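Local coordinates for protein CobC (Shigella flexneri 2a, PDB 6NRU) that removes, very probably, the phosphate from alpha-ribazole 5'-phosphate and adenosylcobalamin 5'-phosphate, a step in assembling the nucleotide loop of vitamin B12, at residues A[7-12]-A[43-48]; A[107-112]-A[116-121]; A[164-167]-A[173-176]. One frame throughout, in Å; residues are numbered along the deposited sequence.

Interaction 1 (A[7-12]-A[43-48]); sequences WLIRHG and TLLDDV. With SO4 (sulfate ion), chain N.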
loop_
_atom_site.group_PDB
_atom_site.type_symbol
_atom_site.label_atom_id
_atom_site.label_comp_id
_atom_site.label_asym_id
_atom_site.label_seq_id
_atom_site.Cartn_x
_atom_site.Cartn_y
_atom_site.Cartn_z
ATOM N N TRP A 7 -3.464 -10.910 -2.728
ATOM C CA TRP A 7 -4.538 -10.280 -1.975
ATOM C C TRP A 7 -4.003 -8.976 -1.399
ATOM O O TRP A 7 -3.074 -8.989 -0.584
ATOM C CB TRP A 7 -5.047 -11.204 -0.870
ATOM C CG TRP A 7 -5.498 -12.548 -1.373
ATOM C CD1 TRP A 7 -4.704 -13.588 -1.761
ATOM C CD2 TRP A 7 -6.851 -12.993 -1.542
ATOM N NE1 TRP A 7 -5.476 -14.651 -2.160
ATOM C CE2 TRP A 7 -6.798 -14.312 -2.034
ATOM C CE3 TRP A 7 -8.101 -12.404 -1.325
ATOM C CZ2 TRP A 7 -7.949 -15.052 -2.315
ATOM C CZ3 TRP A 7 -9.240 -13.140 -1.602
ATOM C CH2 TRP A 7 -9.156 -14.449 -2.092
ATOM N N LEU A 8 -4.569 -7.857 -1.837
ATOM C CA LEU A 8 -4.060 -6.537 -1.490
ATOM C C LEU A 8 -4.901 -5.932 -0.376
ATOM O O LEU A 8 -6.132 -5.882 -0.475
ATOM C CB LEU A 8 -4.066 -5.620 -2.715
ATOM C CG LEU A 8 -3.504 -6.244 -3.996
ATOM C CD1 LEU A 8 -3.570 -5.270 -5.160
ATOM C CD2 LEU A 8 -2.073 -6.720 -3.776
ATOM N N ILE A 9 -4.235 -5.473 0.681
ATOM C CA ILE A 9 -4.886 -4.789 1.793
ATOM C C ILE A 9 -4.083 -3.537 2.113
ATOM O O ILE A 9 -2.883 -3.621 2.401
ATOM C CB ILE A 9 -5.001 -5.680 3.040
ATOM C CG1 ILE A 9 -6.061 -6.762 2.835
ATOM C CG2 ILE A 9 -5.325 -4.838 4.269
ATOM C CD1 ILE A 9 -6.359 -7.559 4.089
ATOM N N ARG A 10 -4.737 -2.383 2.057
ATOM C CA ARG A 10 -4.159 -1.139 2.536
ATOM C C ARG A 10 -4.451 -1.002 4.023
ATOM O O ARG A 10 -5.526 -1.386 4.491
ATOM C CB ARG A 10 -4.729 0.050 1.759
ATOM C CG ARG A 10 -4.367 1.423 2.305
ATOM C CD ARG A 10 -5.242 2.484 1.658
ATOM N NE ARG A 10 -5.012 3.827 2.181
ATOM C CZ ARG A 10 -5.751 4.881 1.852
ATOM N NH1 ARG A 10 -6.763 4.743 1.007
ATOM N NH2 ARG A 10 -5.482 6.073 2.366
ATOM N N HIS A 11 -3.480 -0.470 4.765
ATOM C CA HIS A 11 -3.629 -0.312 6.205
ATOM C C HIS A 11 -4.832 0.569 6.537
ATOM O O HIS A 11 -5.270 1.404 5.740
ATOM C CB HIS A 11 -2.361 0.291 6.806
ATOM C CG HIS A 11 -2.071 1.679 6.327
ATOM N ND1 HIS A 11 -2.701 2.793 6.841
ATOM C CD2 HIS A 11 -1.220 2.134 5.378
ATOM C CE1 HIS A 11 -2.250 3.873 6.229
ATOM N NE2 HIS A 11 -1.350 3.500 5.337
ATOM N N GLY A 12 -5.360 0.379 7.742
ATOM C CA GLY A 12 -6.541 1.092 8.175
ATOM C C GLY A 12 -6.288 2.574 8.390
ATOM O O GLY A 12 -5.190 3.098 8.194
ATOM N N THR A 43 -12.051 -11.256 9.733
ATOM C CA THR A 43 -13.162 -12.174 9.530
ATOM C C THR A 43 -13.579 -12.244 8.067
ATOM O O THR A 43 -14.118 -13.268 7.632
ATOM C CB THR A 43 -14.348 -11.765 10.406
ATOM O OG1 THR A 43 -14.821 -10.477 10.003
ATOM C CG2 THR A 43 -13.932 -11.704 11.870
ATOM N N LEU A 44 -13.336 -11.180 7.294
ATOM C CA LEU A 44 -13.730 -11.185 5.890
ATOM C C LEU A 44 -12.896 -12.165 5.078
ATOM O O LEU A 44 -13.378 -12.694 4.070
ATOM C CB LEU A 44 -13.618 -9.781 5.294
ATOM C CG LEU A 44 -14.747 -8.799 5.604
ATOM C CD1 LEU A 44 -14.544 -7.506 4.838
ATOM C CD2 LEU A 44 -16.091 -9.423 5.271
ATOM N N LEU A 45 -11.655 -12.419 5.502
ATOM C CA LEU A 45 -10.733 -13.312 4.813
ATOM C C LEU A 45 -10.261 -14.438 5.729
ATOM O O LEU A 45 -9.134 -14.928 5.599
ATOM C CB LEU A 45 -9.540 -12.536 4.271
ATOM C CG LEU A 45 -9.914 -11.276 3.488
ATOM C CD1 LEU A 45 -8.901 -10.156 3.711
ATOM C CD2 LEU A 45 -10.066 -11.598 2.013
ATOM N N ASP A 46 -11.108 -14.850 6.674
ATOM C CA ASP A 46 -10.731 -15.923 7.585
ATOM C C ASP A 46 -10.574 -17.245 6.845
ATOM O O ASP A 46 -9.656 -18.021 7.135
ATOM C CB ASP A 46 -11.772 -16.044 8.698
ATOM C CG ASP A 46 -11.207 -16.668 9.955
ATOM O OD1 ASP A 46 -9.972 -16.637 10.138
ATOM O OD2 ASP A 46 -12.000 -17.190 10.761
ATOM N N ASP A 47 -11.450 -17.512 5.879
ATOM C CA ASP A 47 -11.450 -18.773 5.151
ATOM C C ASP A 47 -10.595 -18.737 3.891
ATOM O O ASP A 47 -10.651 -19.677 3.092
ATOM C CB ASP A 47 -12.882 -19.173 4.794
ATOM C CG ASP A 47 -13.683 -19.590 6.008
ATOM O OD1 ASP A 47 -13.155 -19.474 7.134
ATOM O OD2 ASP A 47 -14.833 -20.045 5.836
ATOM N N VAL A 48 -9.817 -17.681 3.692
ATOM C CA VAL A 48 -8.869 -17.614 2.587
ATOM C C VAL A 48 -7.541 -18.180 3.072
ATOM O O VAL A 48 -6.918 -17.632 3.988
ATOM C CB VAL A 48 -8.705 -16.178 2.074
ATOM C CG1 VAL A 48 -7.650 -16.131 0.983
ATOM C CG2 VAL A 48 -10.036 -15.643 1.562
HETATM S S SO4 N . -2.100 7.395 3.380
HETATM O O1 SO4 N . -1.180 7.767 2.310
HETATM O O2 SO4 N . -2.527 8.597 4.092
HETATM O O3 SO4 N . -3.265 6.726 2.812
HETATM O O4 SO4 N . -1.432 6.489 4.310
#

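Interaction 2 (A[107-112]-A[116-121]); sequences SAWCND and AIPTNG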
loop_
_atom_site.group_PDB
_atom_site.type_symbol
_atom_site.label_atom_id
_atom_site.label_comp_id
_atom_site.label_asym_id
_atom_site.label_seq_id
_atom_site.Cartn_x
_atom_site.Cartn_y
_atom_site.Cartn_z
ATOM N N SER A 107 5.272 23.934 -4.339
ATOM C CA SER A 107 4.564 24.256 -5.576
ATOM C C SER A 107 5.090 23.423 -6.733
ATOM O O SER A 107 4.318 22.966 -7.584
ATOM C CB SER A 107 4.716 25.741 -5.904
ATOM O OG SER A 107 4.492 26.549 -4.767
ATOM N N ALA A 108 6.412 23.240 -6.789
ATOM C CA ALA A 108 7.008 22.406 -7.822
ATOM C C ALA A 108 6.515 20.973 -7.723
ATOM O O ALA A 108 6.390 20.285 -8.742
ATOM C CB ALA A 108 8.531 22.459 -7.718
ATOM N N TRP A 109 6.217 20.513 -6.508
ATOM C CA TRP A 109 5.658 19.180 -6.329
ATOM C C TRP A 109 4.189 19.133 -6.732
ATOM O O TRP A 109 3.766 18.206 -7.432
ATOM C CB TRP A 109 5.833 18.734 -4.877
ATOM C CG TRP A 109 4.796 17.759 -4.402
ATOM C CD1 TRP A 109 3.635 18.048 -3.743
ATOM C CD2 TRP A 109 4.834 16.332 -4.541
ATOM N NE1 TRP A 109 2.946 16.892 -3.467
ATOM C CE2 TRP A 109 3.660 15.824 -3.947
ATOM C CE3 TRP A 109 5.743 15.436 -5.112
ATOM C CZ2 TRP A 109 3.372 14.461 -3.907
ATOM C CZ3 TRP A 109 5.456 14.084 -5.072
ATOM C CH2 TRP A 109 4.280 13.610 -4.474
ATOM N N CYS A 110 3.400 20.122 -6.304
ATOM C CA CYS A 110 1.986 20.142 -6.660
ATOM C C CYS A 110 1.788 20.261 -8.164
ATOM O O CYS A 110 0.818 19.718 -8.705
ATOM C CB CYS A 110 1.277 21.287 -5.940
ATOM S SG CYS A 110 0.994 20.989 -4.182
ATOM N N ASN A 111 2.695 20.951 -8.855
ATOM C CA ASN A 111 2.581 21.156 -10.293
ATOM C C ASN A 111 3.294 20.088 -11.116
ATOM O O ASN A 111 3.112 20.049 -12.337
ATOM C CB ASN A 111 3.126 22.540 -10.676
ATOM C CG ASN A 111 2.305 23.678 -10.087
ATOM O OD1 ASN A 111 1.193 23.475 -9.598
ATOM N ND2 ASN A 111 2.854 24.885 -10.135
ATOM N N ASP A 112 4.088 19.219 -10.487
ATOM C CA ASP A 112 4.849 18.196 -11.196
ATOM C C ASP A 112 5.170 17.078 -10.202
ATOM O O ASP A 112 6.321 16.834 -9.847
ATOM C CB ASP A 112 6.126 18.765 -11.820
ATOM C CG ASP A 112 6.796 17.791 -12.772
ATOM O OD1 ASP A 112 6.202 16.728 -13.066
ATOM O OD2 ASP A 112 7.922 18.088 -13.225
ATOM N N ALA A 116 9.164 16.081 -9.288
ATOM C CA ALA A 116 9.638 16.933 -8.207
ATOM C C ALA A 116 9.880 16.112 -6.945
ATOM O O ALA A 116 9.104 15.209 -6.614
ATOM C CB ALA A 116 8.633 18.049 -7.928
ATOM N N ILE A 117 10.957 16.435 -6.242
ATOM C CA ILE A 117 11.402 15.684 -5.071
ATOM C C ILE A 117 10.858 16.375 -3.825
ATOM O O ILE A 117 11.119 17.574 -3.636
ATOM C CB ILE A 117 12.933 15.585 -5.013
ATOM C CG1 ILE A 117 13.503 15.199 -6.381
ATOM C CG2 ILE A 117 13.364 14.587 -3.951
ATOM C CD1 ILE A 117 13.114 13.814 -6.838
ATOM N N PRO A 118 10.111 15.681 -2.965
ATOM C CA PRO A 118 9.751 16.268 -1.670
ATOM C C PRO A 118 11.002 16.646 -0.892
ATOM O O PRO A 118 12.006 15.932 -0.915
ATOM C CB PRO A 118 8.966 15.149 -0.976
ATOM C CG PRO A 118 8.452 14.307 -2.085
ATOM C CD PRO A 118 9.506 14.351 -3.155
ATOM N N THR A 119 10.933 17.788 -0.203
ATOM C CA THR A 119 12.104 18.373 0.440
ATOM C C THR A 119 12.822 17.375 1.342
ATOM O O THR A 119 12.289 16.958 2.376
ATOM C CB THR A 119 11.708 19.620 1.235
ATOM O OG1 THR A 119 11.181 20.605 0.338
ATOM C CG2 THR A 119 12.918 20.195 1.955
ATOM N N ASN A 120 14.035 16.986 0.938
ATOM C CA ASN A 120 14.847 15.998 1.649
ATOM C C ASN A 120 14.131 14.654 1.761
ATOM O O ASN A 120 14.281 13.936 2.754
ATOM C CB ASN A 120 15.269 16.505 3.032
ATOM C CG ASN A 120 16.238 17.674 2.957
ATOM O OD1 ASN A 120 17.002 17.800 1.999
ATOM N ND2 ASN A 120 16.211 18.534 3.971
ATOM N N GLY A 121 13.350 14.307 0.740
ATOM C CA GLY A 121 12.692 13.018 0.685
ATOM C C GLY A 121 13.040 12.258 -0.578
ATOM O O GLY A 121 14.096 12.492 -1.175
#

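Interaction 3 (A[164-167]-A[173-176]); sequences IGMP and HFRV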
loop_
_atom_site.group_PDB
_atom_site.type_symbol
_atom_site.label_atom_id
_atom_site.label_comp_id
_atom_site.label_asym_id
_atom_site.label_seq_id
_atom_site.Cartn_x
_atom_site.Cartn_y
_atom_site.Cartn_z
ATOM N N ILE A 164 -0.772 -4.639 -14.828
ATOM C CA ILE A 164 -1.627 -4.815 -15.996
ATOM C C ILE A 164 -1.054 -4.032 -17.173
ATOM O O ILE A 164 -1.707 -3.886 -18.213
ATOM C CB ILE A 164 -3.084 -4.416 -15.690
ATOM C CG1 ILE A 164 -3.224 -2.911 -15.483
ATOM C CG2 ILE A 164 -3.573 -5.117 -14.442
ATOM C CD1 ILE A 164 -4.640 -2.494 -15.122
ATOM N N GLY A 165 0.175 -3.539 -17.027
ATOM C CA GLY A 165 0.910 -2.994 -18.149
ATOM C C GLY A 165 0.679 -1.533 -18.449
ATOM O O GLY A 165 0.836 -1.117 -19.604
HETATM N N MSE A 166 0.310 -0.737 -17.453
HETATM C CA MSE A 166 0.123 0.694 -17.661
HETATM C C MSE A 166 1.274 1.511 -17.077
HETATM O O MSE A 166 1.966 1.047 -16.174
HETATM C CB MSE A 166 -1.201 1.169 -17.050
HETATM C CG MSE A 166 -2.407 0.307 -17.333
HETATM SE SE MSE A 166 -3.925 0.799 -16.210
HETATM C CE MSE A 166 -4.527 2.374 -17.154
ATOM N N PRO A 167 1.475 2.726 -17.593
ATOM C CA PRO A 167 2.523 3.592 -17.043
ATOM C C PRO A 167 2.249 3.951 -15.593
ATOM O O PRO A 167 1.134 3.816 -15.083
ATOM C CB PRO A 167 2.471 4.835 -17.942
ATOM C CG PRO A 167 1.116 4.808 -18.561
ATOM C CD PRO A 167 0.793 3.355 -18.738
ATOM N N HIS A 173 -6.044 5.664 -11.462
ATOM C CA HIS A 173 -7.308 5.074 -11.878
ATOM C C HIS A 173 -7.793 3.998 -10.915
ATOM O O HIS A 173 -8.930 3.534 -11.053
ATOM C CB HIS A 173 -7.184 4.476 -13.283
ATOM C CG HIS A 173 -7.018 5.494 -14.368
ATOM N ND1 HIS A 173 -7.954 6.473 -14.623
ATOM C CD2 HIS A 173 -6.032 5.671 -15.280
ATOM C CE1 HIS A 173 -7.548 7.215 -15.638
ATOM N NE2 HIS A 173 -6.383 6.750 -16.055
ATOM N N PHE A 174 -6.962 3.597 -9.943
ATOM C CA PHE A 174 -7.269 2.515 -9.002
ATOM C C PHE A 174 -6.969 2.997 -7.587
ATOM O O PHE A 174 -5.934 2.654 -7.015
ATOM C CB PHE A 174 -6.469 1.250 -9.328
ATOM C CG PHE A 174 -6.338 0.973 -10.791
ATOM C CD1 PHE A 174 -7.294 0.220 -11.452
ATOM C CD2 PHE A 174 -5.256 1.457 -11.508
ATOM C CE1 PHE A 174 -7.177 -0.040 -12.802
ATOM C CE2 PHE A 174 -5.133 1.202 -12.858
ATOM C CZ PHE A 174 -6.092 0.452 -13.506
ATOM N N ARG A 175 -7.879 3.779 -7.016
ATOM C CA ARG A 175 -7.740 4.156 -5.617
ATOM C C ARG A 175 -8.026 2.953 -4.726
ATOM O O ARG A 175 -9.065 2.299 -4.861
ATOM C CB ARG A 175 -8.680 5.310 -5.280
ATOM C CG ARG A 175 -8.052 6.683 -5.456
ATOM C CD ARG A 175 -8.461 7.629 -4.336
ATOM N NE ARG A 175 -9.676 8.378 -4.656
ATOM C CZ ARG A 175 -10.839 8.227 -4.029
ATOM N NH1 ARG A 175 -10.956 7.352 -3.039
ATOM N NH2 ARG A 175 -11.887 8.956 -4.391
ATOM N N VAL A 176 -7.100 2.653 -3.820
ATOM C CA VAL A 176 -7.217 1.515 -2.913
ATOM C C VAL A 176 -7.708 2.027 -1.566
ATOM O O VAL A 176 -7.064 2.878 -0.941
ATOM C CB VAL A 176 -5.883 0.767 -2.775
ATOM C CG1 VAL A 176 -6.002 -0.340 -1.743
ATOM C CG2 VAL A 176 -5.456 0.201 -4.122
#

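Interaction 1 (A[7-12]-A[43-48])
The indole of W7 has V48 over one face and L45 set obliquely beside its six-membered ring. V48 CG1 lies 3.7 Å from the centroid of that ring, 21° off its normal, a CH-pi contact. The branch gets there by standing anti to the backbone N (chi1 177°), while CG2 leans against the CH2 and CZ3 rim. L45 CD2 comes within 4.0 Å of W7 CE3, the two side chains running alongside in opposite senses. The other methyl of L45, CD1, turns to I9, two residues on from W7 along the strand, meeting I9 CD1 tip to tip at 3.7 Å. Branched aliphatic groups suit this buried place, and the one polar atom of the indole, NE1, is satisfied by N146. At the far end of 7-12, H11 ND1 donates to G12 O (2.8 Å), which helps fix the ring's rotation and leaves NE2 facing a sulfate. H11 NE2 makes a weak hydrogen bond to sulfate O4, at the ring's edge; the ion is also held by N17 and R60, and R10 NH2 approaches its O3 too closely for the distance to be trusted. R10-H11-G12 is the RHG signature of histidine phosphatases, and H11 is probably the residue phosphorylated in catalysis.

Interaction 2 (A[107-112]-A[116-121])
A116 N donates to D112 O at 3.0 Å, a straight bond (159° at the hydrogen) that meets the acceptor nearly along the C=O axis. The spacing is that of an alpha-helical bond, yet both residues have left helical backbone angles; the bond therefore closes the short loop that follows helix 103-111. D112 OD1 is engaged by H115 of the same loop, so this aspartate holds the turn through both its backbone and its side chain.

With the loop closed, A116 CB is pressed against the last turn of the helix, lying 3.3 Å from A108 O and 3.6 Å from W109 CA. A side chain this small suits the place, since it comes close to the carbonyl oxygens of both A108 and D112. W109 stands beside it, its CG roughly anti to the backbone N (chi1 152°), which swings the indole along the outgoing chain. A116 O lies in the plane of that ring at its edge, 3.7 Å from W109 CE3. Two residues on, P118 CG packs obliquely on the same corner, 4.2 Å from W109 CE3; its ring, which restricts phi to values that suit an extended chain, also touches W90.

A type II beta turn from P118 to G121 then reverses the chain, closed by G121 N to P118 O at 2.7 Å. N120 holds the third position with positive phi (59°), a conformation asparagine accepts more readily than most residues. W109 belongs to an aromatic cluster with F87, W90 and Y106. Its side chain is about 9 Å from that of E84, the probable proton donor/acceptor, and glycol molecules rest against it, consistent with a wall of the pocket leading to a histidine phosphatase active site.

Interaction 3 (A[164-167]-A[173-176])
The backbones of 164-167 and 173-176 stay well apart, the nearest CA atoms being those of M166 and H173 at 10.4 Å, so side chains alone bridge them. F174 reaches across toward the other segment. The CZ-CE2 edge of its ring receives the selenium of M166, a selenomethionine, 3.5 Å from F174 CZ, and the selenium sits in the ring plane, 4.7 Å from the ring centroid and 87° off the normal: a Met-aromatic contact made at the edge. Methionine, whose place the selenomethionine takes, is flexible and polarisable enough to lie against an aromatic edge. The M166 chain, extended at chi2, bends at chi3 (78°), which carries the methyl CE on to H173, where it lies 4.1 Å from CD2, the M166 chain running nearly perpendicular to that of H173.

The loop that presents M166 begins with a Schellman motif ending helix 153-163. G165 is its C-prime residue, with M166 N bonded to A161 O and G165 N to R162 O; the positive phi (87°) of this turn is one that glycine adopts easily. Just before it, I164 CD1 approaches the same corner of the phenyl ring, obliquely, 3.7 Å from F174 CZ. One face of that ring is lined by H173 CB, toward the rim. The phenyl also packs on I160 and A161 of helix 153-163.

The three contacts follow one another along the chain, neither nested nor crossed. Interaction 1 comes first, joining strand 5-10 to the turn after helix 32-44 and closing the segment that holds helices 15-18 and 32-44. Interaction 2 closes a short loop directly after helix 103-111, on the way to helix 124-136; it lies on the opposite side of the chain's centre, with its own centre 33 Å from that of interaction 1. Interaction 3 folds the chain leaving helix 153-163 back on itself ahead of strand 181-187. Interactions 1 and 3 do touch: R10 NH1 hydrogen-bonds to V176 O at 2.7 Å, tying the end of strand 5-10 to the returning loop. Interaction 2 touches neither.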